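GH62 arabinofuranosidase (Podospora anserina, PDB 4N4B) cleaves terminal non-reducing alpha-L-arabinofuranosides, probably from xylan, as a secreted, calcium-containing beta-propeller enzyme of glycoside hydrolase family 62. Local coordinates at residues 225-233 with 244-255. Numbering follows the deposited sequence.
Sequences DGKYLLLVE and RSWTADSIRGPW
L230 lies against two tryptophans. Its CB sits over one face of the W255 six-membered ring, 3.7 Å from the centroid in a CH-pi contact, while A248 CB covers the opposite face. With CG anti to the backbone N (chi1 168°), the L230 branch runs alongside W246, and CD2 comes within 3.8 Å of W246 CE3. V232 CG2 meets the next corner of that indole, CZ3, obliquely; M207 of strand 204-208 touches L230 and both tryptophans. Further along the same sheet face, I251 CG1 lies over one face of the Y228 ring, 3.6 Å from its centroid in a second CH-pi contact, and W255 CH2 packs beside Y228 CB. Cut back to an alanine, Y228 would probably leave I251 CG1 without its aromatic surface and open a gap between I251 and W255.

The backbones form an antiparallel beta hairpin, the central two strands of a four-stranded propeller blade. Y228, L230 and V232 form hydrogen-bonded pairs with A248, W246 and R244, two bonds each; L230 N to W246 O is nearly straight (2.9 Å, 175°). On the other sheet face, L229 CD1 reaches over to W246 O and T247 CG2, and L231 CD2 packs on S245 CB. At one end R244 turns its guanidinium away, to a salt bridge with D209 and a hydrogen bond from NE to N260 O, with W246 CZ2 over one face, toward the rim. At the other, K227 and D249 run side by side to a salt bridge, NZ to OD1 2.8 Å, on the syn side of the carboxylate. Nearby, a water donates to both G226 O (2.7 Å) and D249 O (2.8 Å).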
ATOM      1  N   ASP A 225      13.655 -13.059  -9.946  1.00 15.28           N
ATOM      2  CA  ASP A 225      14.732 -13.932  -9.529  1.00 15.76           C
ATOM      3  C   ASP A 225      14.491 -14.738  -8.294  1.00 16.72           C
ATOM      4  O   ASP A 225      15.356 -15.481  -7.835  1.00 19.48           O
ATOM      5  CB  ASP A 225      16.038 -13.145  -9.422  1.00 17.77           C
ATOM      6  CG  ASP A 225      16.035 -12.174  -8.202  1.00 20.62           C
ATOM      7  OD1 ASP A 225      15.054 -12.041  -7.487  1.00 21.47           O
ATOM      8  OD2 ASP A 225      17.104 -11.679  -7.886  1.00 25.87           O
ATOM      9  N   GLY A 226      13.296 -14.689  -7.675  1.00 14.05           N
ATOM     10  CA  GLY A 226      12.866 -15.450  -6.520  1.00 15.24           C
ATOM     11  C   GLY A 226      13.181 -14.777  -5.154  1.00 16.82           C
ATOM     12  O   GLY A 226      12.966 -15.396  -4.100  1.00 18.95           O
ATOM     13  N   LYS A 227      13.738 -13.580  -5.221  1.00 15.13           N
ATOM     14  CA  LYS A 227      13.900 -12.817  -3.982  1.00 16.24           C
ATOM     15  C   LYS A 227      12.650 -11.897  -3.757  1.00 13.33           C
ATOM     16  O   LYS A 227      11.715 -11.908  -4.542  1.00 15.17           O
ATOM     17  CB  LYS A 227      15.122 -12.044  -4.137  1.00 19.56           C
ATOM     18  CG  LYS A 227      16.397 -12.973  -4.077  1.00 25.98           C
ATOM     19  CD  LYS A 227      17.628 -12.145  -4.329  1.00 32.84           C
ATOM     20  CE  LYS A 227      18.829 -13.045  -4.734  1.00 41.09           C
ATOM     21  NZ  LYS A 227      18.984 -14.311  -3.937  1.00 44.58           N
ATOM     22  N   TYR A 228      12.728 -11.187  -2.642  1.00 12.27           N
ATOM     23  CA  TYR A 228      11.592 -10.369  -2.143  1.00 11.45           C
ATOM     24  C   TYR A 228      12.125  -8.991  -1.897  1.00 11.70           C
ATOM     25  O   TYR A 228      13.261  -8.737  -1.475  1.00 12.08           O
ATOM     26  CB  TYR A 228      11.009 -10.973  -0.924  1.00 12.40           C
ATOM     27  CG  TYR A 228      10.399 -12.329  -1.242  1.00 12.88           C
ATOM     28  CD1 TYR A 228       9.147 -12.497  -1.796  1.00 14.09           C
ATOM     29  CD2 TYR A 228      11.201 -13.462  -1.070  1.00 14.50           C
ATOM     30  CE1 TYR A 228       8.667 -13.788  -2.124  1.00 15.47           C
ATOM     31  CE2 TYR A 228      10.745 -14.691  -1.414  1.00 16.51           C
ATOM     32  CZ  TYR A 228       9.514 -14.842  -1.913  1.00 17.88           C
ATOM     33  OH  TYR A 228       8.944 -16.097  -2.250  1.00 19.42           O
ATOM     34  N   LEU A 229      11.214  -8.012  -2.051  1.00 11.58           N
ATOM     35  CA  LEU A 229      11.472  -6.532  -1.838  1.00 11.69           C
ATOM     36  C   LEU A 229      10.498  -6.045  -0.749  1.00 11.17           C
ATOM     37  O   LEU A 229       9.285  -6.231  -0.941  1.00 10.62           O
ATOM     38  CB  LEU A 229      11.260  -5.778  -3.143  1.00 11.36           C
ATOM     39  CG  LEU A 229      11.366  -4.253  -3.118  1.00 11.52           C
ATOM     40  CD1 LEU A 229      12.755  -3.835  -2.706  1.00 12.49           C
ATOM     41  CD2 LEU A 229      10.850  -3.654  -4.440  1.00 12.07           C
ATOM     42  N   LEU A 230      11.011  -5.384   0.245  1.00  9.10           N
ATOM     43  CA  LEU A 230      10.226  -4.794   1.311  1.00 10.19           C
ATOM     44  C   LEU A 230      10.456  -3.307   1.186  1.00  9.27           C
ATOM     45  O   LEU A 230      11.560  -2.777   1.177  1.00  9.51           O
ATOM     46  CB  LEU A 230      10.749  -5.274   2.690  1.00 10.63           C
ATOM     47  CG  LEU A 230      10.206  -4.509   3.899  1.00  9.87           C
ATOM     48  CD1 LEU A 230       8.754  -4.779   4.097  1.00 10.47           C
ATOM     49  CD2 LEU A 230      10.933  -4.954   5.148  1.00 11.48           C
ATOM     50  N   LEU A 231       9.324  -2.586   1.158  1.00  8.64           N
ATOM     51  CA  LEU A 231       9.252  -1.097   1.268  1.00  8.53           C
ATOM     52  C   LEU A 231       8.468  -0.722   2.499  1.00  8.16           C
ATOM     53  O   LEU A 231       7.423  -1.302   2.835  1.00  9.01           O
ATOM     54  CB  LEU A 231       8.453  -0.542   0.056  1.00  9.56           C
ATOM     55  CG  LEU A 231       8.925  -0.976  -1.330  1.00  9.31           C
ATOM     56  CD1 LEU A 231       8.029  -0.356  -2.387  1.00 10.09           C
ATOM     57  CD2 LEU A 231      10.386  -0.683  -1.592  1.00 10.48           C
ATOM     58  N   VAL A 232       8.981   0.260   3.253  1.00  8.76           N
ATOM     59  CA  VAL A 232       8.302   0.848   4.383  1.00  9.17           C
ATOM     60  C   VAL A 232       8.447   2.350   4.384  1.00  8.78           C
ATOM     61  O   VAL A 232       9.489   2.865   4.054  1.00  9.70           O
ATOM     62  CB  VAL A 232       8.885   0.226   5.741  1.00  9.24           C
ATOM     63  CG1 VAL A 232       8.033   0.759   6.884  1.00 10.62           C
ATOM     64  CG2 VAL A 232       8.762  -1.316   5.728  1.00 10.25           C
ATOM     65  N   GLU A 233       7.325   3.034   4.738  1.00  8.40           N
ATOM     66  CA  GLU A 233       7.322   4.493   4.821  1.00  8.17           C
ATOM     67  C   GLU A 233       7.935   4.915   6.164  1.00  8.24           C
ATOM     68  O   GLU A 233       7.654   4.331   7.215  1.00  9.47           O
ATOM     69  CB  GLU A 233       5.895   4.968   4.649  1.00  8.78           C
ATOM     70  CG  GLU A 233       5.788   6.499   4.560  1.00  9.61           C
ATOM     71  CD  GLU A 233       4.409   7.033   4.345  1.00 10.12           C
ATOM     72  OE1 GLU A 233       3.510   6.274   3.908  1.00 10.13           O
ATOM     73  OE2 GLU A 233       4.197   8.260   4.621  1.00 10.25           O
ATOM     74  N   ARG A 244      11.852   3.599   2.541  1.00  9.73           N
ATOM     75  CA  ARG A 244      13.050   2.760   2.722  1.00 10.48           C
ATOM     76  C   ARG A 244      12.763   1.392   2.158  1.00 10.81           C
ATOM     77  O   ARG A 244      11.637   0.931   2.054  1.00  9.84           O
ATOM     78  CB  ARG A 244      13.223   2.602   4.218  1.00 10.35           C
ATOM     79  CG  ARG A 244      13.404   3.877   4.962  1.00 11.75           C
ATOM     80  CD  ARG A 244      13.696   3.717   6.451  1.00 12.02           C
ATOM     81  NE  ARG A 244      15.044   3.172   6.655  1.00 13.68           N
ATOM     82  CZ  ARG A 244      15.399   2.463   7.691  1.00 13.29           C
ATOM     83  NH1 ARG A 244      14.569   2.134   8.625  1.00 13.10           N
ATOM     84  NH2 ARG A 244      16.652   2.024   7.739  1.00 17.15           N
ATOM     85  N   SER A 245      13.838   0.721   1.726  1.00 10.58           N
ATOM     86  CA  SER A 245      13.778  -0.580   1.049  1.00 10.91           C
ATOM     87  C   SER A 245      14.853  -1.574   1.516  1.00 11.31           C
ATOM     88  O   SER A 245      15.993  -1.201   1.937  1.00 11.61           O
ATOM     89  CB  SER A 245      13.958  -0.394  -0.418  1.00 11.14           C
ATOM     90  OG  SER A 245      15.164   0.202  -0.846  1.00 11.24           O
ATOM     91  N   TRP A 246      14.436  -2.823   1.449  1.00 11.54           N
ATOM     92  CA  TRP A 246      15.288  -3.983   1.826  1.00 12.09           C
ATOM     93  C   TRP A 246      14.945  -5.094   0.865  1.00 12.13           C
ATOM     94  O   TRP A 246      13.894  -5.173   0.201  1.00 10.67           O
ATOM     95  CB  TRP A 246      14.947  -4.482   3.218  1.00 12.72           C
ATOM     96  CG  TRP A 246      15.196  -3.570   4.360  1.00 12.36           C
ATOM     97  CD1 TRP A 246      16.236  -3.614   5.333  1.00 11.94           C
ATOM     98  CD2 TRP A 246      14.381  -2.465   4.826  1.00 11.97           C
ATOM     99  NE1 TRP A 246      16.116  -2.672   6.204  1.00 12.24           N
ATOM    100  CE2 TRP A 246      14.977  -1.914   5.973  1.00 12.03           C
ATOM    101  CE3 TRP A 246      13.157  -1.913   4.361  1.00 12.75           C
ATOM    102  CZ2 TRP A 246      14.402  -0.893   6.720  1.00 12.90           C
ATOM    103  CZ3 TRP A 246      12.600  -0.900   5.044  1.00 12.20           C
ATOM    104  CH2 TRP A 246      13.203  -0.376   6.206  1.00 12.42           C
ATOM    105  N   THR A 247      15.862  -6.060   0.760  1.00 12.28           N
ATOM    106  CA  THR A 247      15.621  -7.309   0.065  1.00 11.92           C
ATOM    107  C   THR A 247      15.880  -8.561   0.927  1.00 11.97           C
ATOM    108  O   THR A 247      16.527  -8.494   1.899  1.00 13.21           O
ATOM    109  CB  THR A 247      16.386  -7.438  -1.257  1.00 14.88           C
ATOM    110  OG1 THR A 247      17.785  -7.492  -1.014  1.00 17.89           O
ATOM    111  CG2 THR A 247      16.048  -6.290  -2.185  1.00 14.54           C
ATOM    112  N   ALA A 248      15.318  -9.673   0.506  1.00 12.46           N
ATOM    113  CA  ALA A 248      15.479 -10.927   1.198  1.00 13.16           C
ATOM    114  C   ALA A 248      15.273 -12.113   0.282  1.00 13.99           C
ATOM    115  O   ALA A 248      14.636 -12.046  -0.699  1.00 14.13           O
ATOM    116  CB  ALA A 248      14.457 -11.019   2.321  1.00 13.43           C
ATOM    117  N   ASP A 249      15.789 -13.248   0.727  1.00 15.94           N
ATOM    118  CA  ASP A 249      15.552 -14.519   0.071  1.00 15.66           C
ATOM    119  C   ASP A 249      14.296 -15.198   0.524  1.00 16.40           C
ATOM    120  O   ASP A 249      13.897 -16.125  -0.084  1.00 18.55           O
ATOM    121  CB  ASP A 249      16.692 -15.477   0.366  1.00 18.18           C
ATOM    122  CG  ASP A 249      17.964 -15.063  -0.270  1.00 24.36           C
ATOM    123  OD1 ASP A 249      17.979 -14.504  -1.337  1.00 26.15           O
ATOM    124  OD2 ASP A 249      18.940 -15.327   0.376  1.00 36.86           O
ATOM    125  N   SER A 250      13.729 -14.741   1.625  1.00 16.05           N
ATOM    126  CA  SER A 250      12.486 -15.303   2.151  1.00 16.78           C
ATOM    127  C   SER A 250      11.556 -14.178   2.612  1.00 15.03           C
ATOM    128  O   SER A 250      12.012 -13.192   3.033  1.00 15.72           O
ATOM    129  CB  SER A 250      12.752 -16.246   3.333  1.00 17.33           C
ATOM    130  OG  SER A 250      11.616 -16.601   4.028  1.00 18.73           O
ATOM    131  N   ILE A 251      10.260 -14.406   2.490  1.00 13.40           N
ATOM    132  CA  ILE A 251       9.245 -13.523   3.062  1.00 13.11           C
ATOM    133  C   ILE A 251       9.464 -13.334   4.567  1.00 13.10           C
ATOM    134  O   ILE A 251       9.127 -12.341   5.116  1.00 13.53           O
ATOM    135  CB  ILE A 251       7.823 -14.006   2.716  1.00 12.11           C
ATOM    136  CG1 ILE A 251       7.650 -13.995   1.202  1.00 13.35           C
ATOM    137  CG2 ILE A 251       6.778 -13.122   3.391  1.00 12.38           C
ATOM    138  CD1 ILE A 251       6.474 -14.760   0.701  1.00 13.07           C
ATOM    139  N   ARG A 252      10.048 -14.325   5.205  1.00 13.70           N
ATOM    140  CA  ARG A 252      10.332 -14.315   6.592  1.00 13.55           C
ATOM    141  C   ARG A 252      11.607 -13.576   6.988  1.00 13.43           C
ATOM    142  O   ARG A 252      11.855 -13.478   8.205  1.00 18.30           O
ATOM    143  CB  ARG A 252      10.378 -15.773   7.191  1.00 15.02           C
ATOM    144  CG  ARG A 252       9.202 -16.597   6.870  1.00 15.51           C
ATOM    145  CD  ARG A 252       9.166 -17.903   7.743  1.00 15.37           C
ATOM    146  NE  ARG A 252       7.991 -18.701   7.394  1.00 15.65           N
ATOM    147  CZ  ARG A 252       7.921 -19.439   6.289  1.00 18.17           C
ATOM    148  NH1 ARG A 252       8.984 -19.536   5.461  1.00 20.20           N
ATOM    149  NH2 ARG A 252       6.793 -20.030   5.957  1.00 20.40           N
ATOM    150  N   GLY A 253      12.329 -13.030   6.022  1.00 15.00           N
ATOM    151  CA  GLY A 253      13.590 -12.416   6.297  1.00 17.47           C
ATOM    152  C   GLY A 253      14.682 -13.505   6.393  1.00 21.70           C
ATOM    153  O   GLY A 253      14.377 -14.658   6.154  1.00 22.45           O
ATOM    154  N   PRO A 254      15.920 -13.112   6.721  1.00 20.34           N
ATOM    155  CA  PRO A 254      16.237 -11.776   7.196  1.00 20.19           C
ATOM    156  C   PRO A 254      16.311 -10.796   6.004  1.00 15.57           C
ATOM    157  O   PRO A 254      16.623 -11.152   4.935  1.00 17.80           O
ATOM    158  CB  PRO A 254      17.671 -11.932   7.843  1.00 22.15           C
ATOM    159  CG  PRO A 254      18.246 -13.104   7.158  1.00 23.94           C
ATOM    160  CD  PRO A 254      17.080 -14.054   6.840  1.00 22.18           C
ATOM    161  N   TRP A 255      16.115  -9.524   6.388  1.00 15.11           N
ATOM    162  CA  TRP A 255      16.103  -8.425   5.405  1.00 15.72           C
ATOM    163  C   TRP A 255      17.438  -7.646   5.362  1.00 15.89           C
ATOM    164  O   TRP A 255      17.893  -7.202   6.417  1.00 18.93           O
ATOM    165  CB  TRP A 255      14.942  -7.446   5.714  1.00 14.54           C
ATOM    166  CG  TRP A 255      13.594  -8.051   5.564  1.00 12.51           C
ATOM    167  CD1 TRP A 255      12.812  -8.593   6.582  1.00 13.88           C
ATOM    168  CD2 TRP A 255      12.865  -8.261   4.347  1.00 11.78           C
ATOM    169  NE1 TRP A 255      11.674  -9.172   6.005  1.00 14.10           N
ATOM    170  CE2 TRP A 255      11.684  -8.958   4.677  1.00 11.67           C
ATOM    171  CE3 TRP A 255      13.139  -7.990   3.013  1.00 10.79           C
ATOM    172  CZ2 TRP A 255      10.782  -9.388   3.691  1.00 12.67           C
ATOM    173  CZ3 TRP A 255      12.204  -8.349   2.042  1.00 11.94           C
ATOM    174  CH2 TRP A 255      11.073  -9.049   2.386  1.00 11.69           C
TER
HETATM  175  O   HOH W   1      14.760 -16.766  -2.701  1.00 34.46           O